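Local coordinates for secreted effector protein SifA (Salmonella typhimurium, PDB 3CXB), which acts as a virulence effector required for endosomal tubulation and formation of Salmonella-induced filaments in host cells, and binds host PLEKHM2, at residues R304-P307 and Q308-Q311; K209-S212 and G213-T217; V29-E32 and K33-D36. All coordinates share one frame; numbering follows the deposited sequence.

Contact 1. Residues R304-P307 and Q308-Q311; sequences RIDP and QAIQ
An Asp N-cap and a hydrophobic staple begin helix 307-324, and both can be followed through Ile305, Asp306 and their partners in the first turn of the helix. The cap is the polar half. Asp306 OD2 accepts from Gln308 N at 3.1 Å, and the donor lies above the carboxylate plane, 53° out of it. The torsion explains the reach: with CG anti to the backbone N (chi1 -176°), the carboxylate swings beside its own carbonyl carbon and over the first amides of the helix. Ala309 has no side-chain acceptor to answer Asp306 N, so this is a simple cap and not a capping box. The backbone carbonyl adds a second grip: Ile310 N reaches Asp306 O at 3.2 Å, nearly along the C=O axis, while the bond from Ala309 N is weak. One residue on, Gln311 N donates to Pro307 O at 3.2 Å. Pro307 occupies the first helical position, where its lack of an N-H costs the helix nothing.

The staple is the apolar half. Ile305, just before the cap, brings its CG2 branch to within 3.4 Å of Ile310 CD1, the two side chains meeting at a slant. Ile305 also touches Phe299 of helix 283-303, and Pro307 lies on Phe299 and on Tyr205 of helix 197-220. Before the turn, Arg304 leaves helix 283-303 with positive phi, its guanidinium bonded back to Ala301 O; only residues 304-306 separate the two helices.

The chemistry implies a well-defined start to the helix. The carboxylate takes up an amide that no preceding turn can serve, and the partial positive charge of the helix end would probably favour its ionised form, while the isoleucine pair packs the residue before the cap against the first turn.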
loop_
_atom_site.group_PDB
_atom_site.type_symbol
_atom_site.label_atom_id
_atom_site.label_comp_id
_atom_site.label_asym_id
_atom_site.label_seq_id
_atom_site.Cartn_x
_atom_site.Cartn_y
_atom_site.Cartn_z
ATOM N N ARG A 304 2.639 -5.828 2.720
ATOM C CA ARG A 304 3.226 -5.511 1.422
ATOM C C ARG A 304 2.521 -6.319 0.341
ATOM O O ARG A 304 3.154 -6.968 -0.501
ATOM C CB ARG A 304 4.717 -5.819 1.392
ATOM C CG ARG A 304 5.484 -4.867 0.498
ATOM C CD ARG A 304 5.210 -3.381 0.879
ATOM N NE ARG A 304 5.302 -3.125 2.321
ATOM C CZ ARG A 304 6.426 -3.192 3.033
ATOM N NH1 ARG A 304 6.401 -2.963 4.334
ATOM N NH2 ARG A 304 7.583 -3.460 2.449
ATOM N N ILE A 305 1.195 -6.275 0.405
ATOM C CA ILE A 305 0.304 -6.948 -0.523
ATOM C C ILE A 305 -0.778 -5.940 -0.833
ATOM O O ILE A 305 -1.220 -5.198 0.046
ATOM C CB ILE A 305 -0.378 -8.160 0.120
ATOM C CG1 ILE A 305 0.648 -9.253 0.382
ATOM C CG2 ILE A 305 -1.525 -8.661 -0.780
ATOM C CD1 ILE A 305 0.012 -10.556 0.791
ATOM N N ASP A 306 -1.220 -5.906 -2.074
ATOM C CA ASP A 306 -2.257 -4.957 -2.430
ATOM C C ASP A 306 -3.599 -5.678 -2.288
ATOM O O ASP A 306 -3.959 -6.530 -3.102
ATOM C CB ASP A 306 -2.021 -4.460 -3.866
ATOM C CG ASP A 306 -3.013 -3.392 -4.299
ATOM O OD1 ASP A 306 -2.852 -2.876 -5.430
ATOM O OD2 ASP A 306 -3.950 -3.068 -3.527
ATOM N N PRO A 307 -4.342 -5.362 -1.229
ATOM C CA PRO A 307 -5.638 -5.989 -1.004
ATOM C C PRO A 307 -6.585 -5.881 -2.198
ATOM O O PRO A 307 -7.432 -6.756 -2.396
ATOM C CB PRO A 307 -6.158 -5.267 0.238
ATOM C CG PRO A 307 -5.402 -3.958 0.232
ATOM C CD PRO A 307 -4.033 -4.404 -0.164
ATOM N N GLN A 308 -6.433 -4.827 -3.006
ATOM C CA GLN A 308 -7.302 -4.636 -4.179
ATOM C C GLN A 308 -6.864 -5.534 -5.315
ATOM O O GLN A 308 -7.681 -5.976 -6.134
ATOM C CB GLN A 308 -7.284 -3.179 -4.651
ATOM C CG GLN A 308 -8.115 -2.245 -3.808
ATOM C CD GLN A 308 -9.584 -2.624 -3.778
ATOM O OE1 GLN A 308 -10.309 -2.442 -4.749
ATOM N NE2 GLN A 308 -10.028 -3.159 -2.654
ATOM N N ALA A 309 -5.567 -5.798 -5.368
ATOM C CA ALA A 309 -5.034 -6.662 -6.402
ATOM C C ALA A 309 -5.634 -8.037 -6.182
ATOM O O ALA A 309 -6.015 -8.717 -7.134
ATOM C CB ALA A 309 -3.534 -6.737 -6.300
ATOM N N ILE A 310 -5.719 -8.446 -4.920
ATOM C CA ILE A 310 -6.283 -9.751 -4.610
ATOM C C ILE A 310 -7.760 -9.805 -4.999
ATOM O O ILE A 310 -8.210 -10.758 -5.644
ATOM C CB ILE A 310 -6.105 -10.104 -3.110
ATOM C CG1 ILE A 310 -4.655 -10.529 -2.848
ATOM C CG2 ILE A 310 -6.999 -11.292 -2.737
ATOM C CD1 ILE A 310 -3.617 -9.535 -3.288
ATOM N N GLN A 311 -8.508 -8.771 -4.630
ATOM C CA GLN A 311 -9.921 -8.723 -4.970
ATOM C C GLN A 311 -10.101 -8.900 -6.469
ATOM O O GLN A 311 -11.040 -9.558 -6.904
ATOM C CB GLN A 311 -10.534 -7.393 -4.545
ATOM C CG GLN A 311 -12.052 -7.374 -4.627
ATOM C CD GLN A 311 -12.645 -6.053 -4.168
ATOM O OE1 GLN A 311 -12.484 -5.033 -4.828
ATOM N NE2 GLN A 311 -13.322 -6.067 -3.027
#

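Contact 2. Residues K209-S212 and G213-T217; sequences KIQS and GIEKT
Lys209 O and Gly213 N, joined by a hydrogen bond of 3.0 Å with an N-H...O angle of 176°, open a run of regular i to i+4 bonds that continues through Ile214, Glu215 and Lys216. Gly213 O then accepts two hydrogen bonds, from Thr217 N and Thr217 OG1, each at 3.1 Å and from opposite faces of the carbonyl plane. The threonine hydroxyl is thereby satisfied within its own helix, as is Ser212 OG, which bonds to Ala208 O one turn earlier. Among the apolar side chains, Ile210 and Ile214 stand one turn apart, with CG2 of Ile210 and CG1 of Ile214 only loosely in touch at 4.5 Å. On the more exposed flank, Gln211 bends at chi2 (-57°) and sets OE1 4.0 Å from Glu215 CG, the amide and carboxylate planes turned 68° apart.

The segment is a mid-helix piece of 197-220 packed between partners. Helix 228-241 receives Ile210, Gln211 and Ile214, helix 307-324 meets Lys209, Ile210, Ser212 and Thr217, and a salt bridge from Lys209 to Asp296 ties it to helix 283-303.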
loop_
_atom_site.group_PDB
_atom_site.type_symbol
_atom_site.label_atom_id
_atom_site.label_comp_id
_atom_site.label_asym_id
_atom_site.label_seq_id
_atom_site.Cartn_x
_atom_site.Cartn_y
_atom_site.Cartn_z
ATOM N N LYS A 209 -11.940 -9.709 1.336
ATOM C CA LYS A 209 -11.745 -8.985 0.088
ATOM C C LYS A 209 -12.101 -9.919 -1.069
ATOM O O LYS A 209 -12.759 -9.528 -2.039
ATOM C CB LYS A 209 -10.286 -8.546 -0.037
ATOM C CG LYS A 209 -10.086 -7.147 -0.571
ATOM C CD LYS A 209 -10.788 -6.135 0.296
ATOM C CE LYS A 209 -10.263 -4.730 0.032
ATOM N NZ LYS A 209 -11.168 -3.686 0.606
ATOM N N ILE A 210 -11.677 -11.168 -0.949
ATOM C CA ILE A 210 -11.958 -12.145 -1.986
ATOM C C ILE A 210 -13.455 -12.350 -2.107
ATOM O O ILE A 210 -13.970 -12.545 -3.207
ATOM C CB ILE A 210 -11.254 -13.496 -1.715
ATOM C CG1 ILE A 210 -9.734 -13.308 -1.807
ATOM C CG2 ILE A 210 -11.687 -14.506 -2.760
ATOM C CD1 ILE A 210 -8.923 -14.429 -1.248
ATOM N N GLN A 211 -14.161 -12.295 -0.983
ATOM C CA GLN A 211 -15.614 -12.461 -1.017
ATOM C C GLN A 211 -16.332 -11.270 -1.666
ATOM O O GLN A 211 -17.270 -11.455 -2.438
ATOM C CB GLN A 211 -16.164 -12.691 0.392
ATOM C CG GLN A 211 -16.348 -14.161 0.724
ATOM C CD GLN A 211 -17.259 -14.875 -0.275
ATOM O OE1 GLN A 211 -18.401 -14.466 -0.496
ATOM N NE2 GLN A 211 -16.755 -15.943 -0.883
ATOM N N SER A 212 -15.898 -10.050 -1.346
ATOM C CA SER A 212 -16.502 -8.862 -1.939
ATOM C C SER A 212 -16.361 -8.989 -3.453
ATOM O O SER A 212 -17.352 -8.911 -4.186
ATOM C CB SER A 212 -15.799 -7.608 -1.443
ATOM O OG SER A 212 -15.684 -7.653 -0.037
ATOM N N GLY A 213 -15.136 -9.206 -3.921
ATOM C CA GLY A 213 -14.930 -9.354 -5.348
ATOM C C GLY A 213 -15.905 -10.337 -5.986
ATOM O O GLY A 213 -16.438 -10.091 -7.068
ATOM N N ILE A 214 -16.152 -11.456 -5.314
ATOM C CA ILE A 214 -17.053 -12.462 -5.851
ATOM C C ILE A 214 -18.455 -11.899 -5.964
ATOM O O ILE A 214 -19.015 -11.818 -7.054
ATOM C CB ILE A 214 -17.106 -13.726 -4.951
ATOM C CG1 ILE A 214 -15.700 -14.303 -4.779
ATOM C CG2 ILE A 214 -18.015 -14.791 -5.583
ATOM C CD1 ILE A 214 -15.046 -14.681 -6.096
ATOM N N GLU A 215 -19.014 -11.507 -4.829
ATOM C CA GLU A 215 -20.364 -10.965 -4.781
ATOM C C GLU A 215 -20.537 -9.768 -5.721
ATOM O O GLU A 215 -21.609 -9.561 -6.286
ATOM C CB GLU A 215 -20.699 -10.555 -3.349
ATOM C CG GLU A 215 -20.568 -11.678 -2.335
ATOM C CD GLU A 215 -20.781 -11.199 -0.912
ATOM O OE1 GLU A 215 -20.080 -10.245 -0.487
ATOM O OE2 GLU A 215 -21.646 -11.779 -0.216
ATOM N N LYS A 216 -19.472 -8.990 -5.887
ATOM C CA LYS A 216 -19.498 -7.821 -6.749
ATOM C C LYS A 216 -19.669 -8.183 -8.226
ATOM O O LYS A 216 -20.606 -7.732 -8.884
ATOM C CB LYS A 216 -18.207 -7.015 -6.561
ATOM C CG LYS A 216 -18.121 -5.750 -7.411
ATOM C CD LYS A 216 -16.835 -4.974 -7.151
ATOM C CE LYS A 216 -16.769 -3.690 -7.982
ATOM N NZ LYS A 216 -15.480 -2.953 -7.787
ATOM N N THR A 217 -18.751 -8.992 -8.745
ATOM C CA THR A 217 -18.797 -9.410 -10.135
ATOM C C THR A 217 -20.102 -10.155 -10.439
ATOM O O THR A 217 -20.614 -10.095 -11.560
ATOM C CB THR A 217 -17.591 -10.322 -10.465
ATOM O OG1 THR A 217 -16.376 -9.632 -10.173
ATOM C CG2 THR A 217 -17.586 -10.709 -11.941
#

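Contact 3. Residues V29-E32 and K33-D36; sequences VLWE and KIKD
Trp31, near the end of helix 25-34, and Lys35, in the 3-10 turn that follows, make the aromatic interaction. Lys35 CA sits over the six-membered ring, 4.1 Å from its centroid and only 8° off the ring normal, a CH-pi contact made by the backbone end of the residue. The methylene chain continues past the pyrrole side, with Lys35 CG 3.9 Å from Trp31 NE1. A first torsion of -175° sets the indole beside the carbonyl carbon and forward along the helix. Lys23 adds a cation-pi partner from the start of the modelled chain.

The charged interaction involves the same lysine. Lys35 NZ donates to Glu32 OE2 at 2.7 Å in a salt bridge, meeting the oxygen almost in line with its C-O bond. The two chains run alongside each other, Glu32 bent at chi2 and Lys35 at chi3. Glu32 also touches a crystal neighbour, which may influence its pose.

Apolar packing is supplied by Ile34, whose CG2 branch approaches Trp31 CE3 obliquely at 3.4 Å, and by Leu30 CD1 at 4.4 Å from Ile34 CB. Val29 CG2 and Lys33 CE lie 4.1 Å apart, their chains side by side.

The backbone bonds record the helix end. Leu30 O accepts twice: from Ile34 N at 2.9 Å in the carbonyl plane, and from Lys33 N at 3.1 Å well above it.

Acceptance by both Lys33 N and Ile34 N is consistent with a helix ending, and residues 35-36 follow as a 3-10 segment. The turn looks amphipathic: Leu30 and Trp31 pack on Leu50 of helix 42-54, while Glu32 and Lys33 are exposed, Lys33 also touching Met124.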
loop_
_atom_site.group_PDB
_atom_site.type_symbol
_atom_site.label_atom_id
_atom_site.label_comp_id
_atom_site.label_asym_id
_atom_site.label_seq_id
_atom_site.Cartn_x
_atom_site.Cartn_y
_atom_site.Cartn_z
ATOM N N VAL A 29 26.770 4.539 -13.566
ATOM C CA VAL A 29 27.437 5.277 -12.514
ATOM C C VAL A 29 26.737 4.986 -11.184
ATOM O O VAL A 29 27.379 4.905 -10.143
ATOM C CB VAL A 29 27.438 6.810 -12.817
ATOM C CG1 VAL A 29 26.052 7.272 -13.114
ATOM C CG2 VAL A 29 27.982 7.594 -11.638
ATOM N N LEU A 30 25.423 4.801 -11.217
ATOM C CA LEU A 30 24.698 4.538 -9.980
ATOM C C LEU A 30 24.959 3.126 -9.523
ATOM O O LEU A 30 25.151 2.870 -8.339
ATOM C CB LEU A 30 23.193 4.720 -10.171
ATOM C CG LEU A 30 22.396 4.205 -8.969
ATOM C CD1 LEU A 30 22.825 4.948 -7.718
ATOM C CD2 LEU A 30 20.937 4.397 -9.192
ATOM N N TRP A 31 24.971 2.211 -10.483
ATOM C CA TRP A 31 25.182 0.814 -10.169
ATOM C C TRP A 31 26.575 0.558 -9.635
ATOM O O TRP A 31 26.757 -0.255 -8.728
ATOM C CB TRP A 31 24.930 -0.053 -11.394
ATOM C CG TRP A 31 25.032 -1.509 -11.084
ATOM C CD1 TRP A 31 25.959 -2.385 -11.567
ATOM C CD2 TRP A 31 24.210 -2.249 -10.177
ATOM N NE1 TRP A 31 25.772 -3.624 -11.015
ATOM C CE2 TRP A 31 24.701 -3.571 -10.159
ATOM C CE3 TRP A 31 23.108 -1.923 -9.372
ATOM C CZ2 TRP A 31 24.129 -4.569 -9.368
ATOM C CZ3 TRP A 31 22.543 -2.913 -8.585
ATOM C CH2 TRP A 31 23.056 -4.221 -8.591
ATOM N N GLU A 32 27.561 1.253 -10.193
ATOM C CA GLU A 32 28.931 1.083 -9.751
ATOM C C GLU A 32 29.100 1.585 -8.331
ATOM O O GLU A 32 30.090 1.284 -7.678
ATOM C CB GLU A 32 29.891 1.835 -10.665
ATOM C CG GLU A 32 31.217 1.126 -10.848
ATOM C CD GLU A 32 31.029 -0.313 -11.292
ATOM O OE1 GLU A 32 30.264 -0.537 -12.262
ATOM O OE2 GLU A 32 31.642 -1.214 -10.675
ATOM N N LYS A 33 28.135 2.345 -7.838
ATOM C CA LYS A 33 28.242 2.860 -6.487
ATOM C C LYS A 33 27.335 2.143 -5.495
ATOM O O LYS A 33 27.582 2.175 -4.289
ATOM C CB LYS A 33 27.930 4.359 -6.477
ATOM C CG LYS A 33 28.929 5.190 -7.284
ATOM C CD LYS A 33 28.699 6.689 -7.153
ATOM C CE LYS A 33 29.784 7.452 -7.909
ATOM N NZ LYS A 33 29.670 8.933 -7.769
ATOM N N ILE A 34 26.288 1.500 -6.007
ATOM C CA ILE A 34 25.309 0.804 -5.168
ATOM C C ILE A 34 25.537 -0.714 -5.238
ATOM O O ILE A 34 25.143 -1.467 -4.346
ATOM C CB ILE A 34 23.845 1.190 -5.627
ATOM C CG1 ILE A 34 22.855 1.049 -4.470
ATOM C CG2 ILE A 34 23.389 0.317 -6.770
ATOM C CD1 ILE A 34 23.107 2.024 -3.338
ATOM N N LYS A 35 26.211 -1.125 -6.305
ATOM C CA LYS A 35 26.555 -2.509 -6.594
ATOM C C LYS A 35 26.899 -3.395 -5.407
ATOM O O LYS A 35 26.351 -4.487 -5.266
ATOM C CB LYS A 35 27.732 -2.510 -7.556
ATOM C CG LYS A 35 28.226 -3.862 -7.975
ATOM C CD LYS A 35 29.483 -3.719 -8.820
ATOM C CE LYS A 35 30.595 -3.063 -8.024
ATOM N NZ LYS A 35 31.874 -3.100 -8.767
ATOM N N ASP A 36 27.819 -2.933 -4.570
ATOM C CA ASP A 36 28.265 -3.721 -3.429
ATOM C C ASP A 36 27.312 -3.680 -2.260
ATOM O O ASP A 36 27.570 -4.287 -1.228
ATOM C CB ASP A 36 29.653 -3.263 -2.974
ATOM C CG ASP A 36 30.688 -3.340 -4.087
ATOM O OD1 ASP A 36 30.883 -4.433 -4.667
ATOM O OD2 ASP A 36 31.308 -2.293 -4.377
#

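In the fold
Contacts 1 and 2 form a single patch of helix packing, their centres 13 Å apart. The start of helix 307-324 lies against the middle of helix 197-220 through packing contacts, Gln308 NE2 with Lys209 CE at 3.1 Å and Pro307 O with Lys209 CG at 3.2 Å. Asp296 of helix 283-303 is shared by both, since it also receives a weak bond from Gln308. Contact 3 is remote. Its centre is about 32 Å from that of contact 1 and about 45 Å from that of contact 2, which lies across the centre of the chain. All three fall within residues 1-330, the region that interacts with host PLEKHM2, but this covers almost the whole chain and places none of them at the interface.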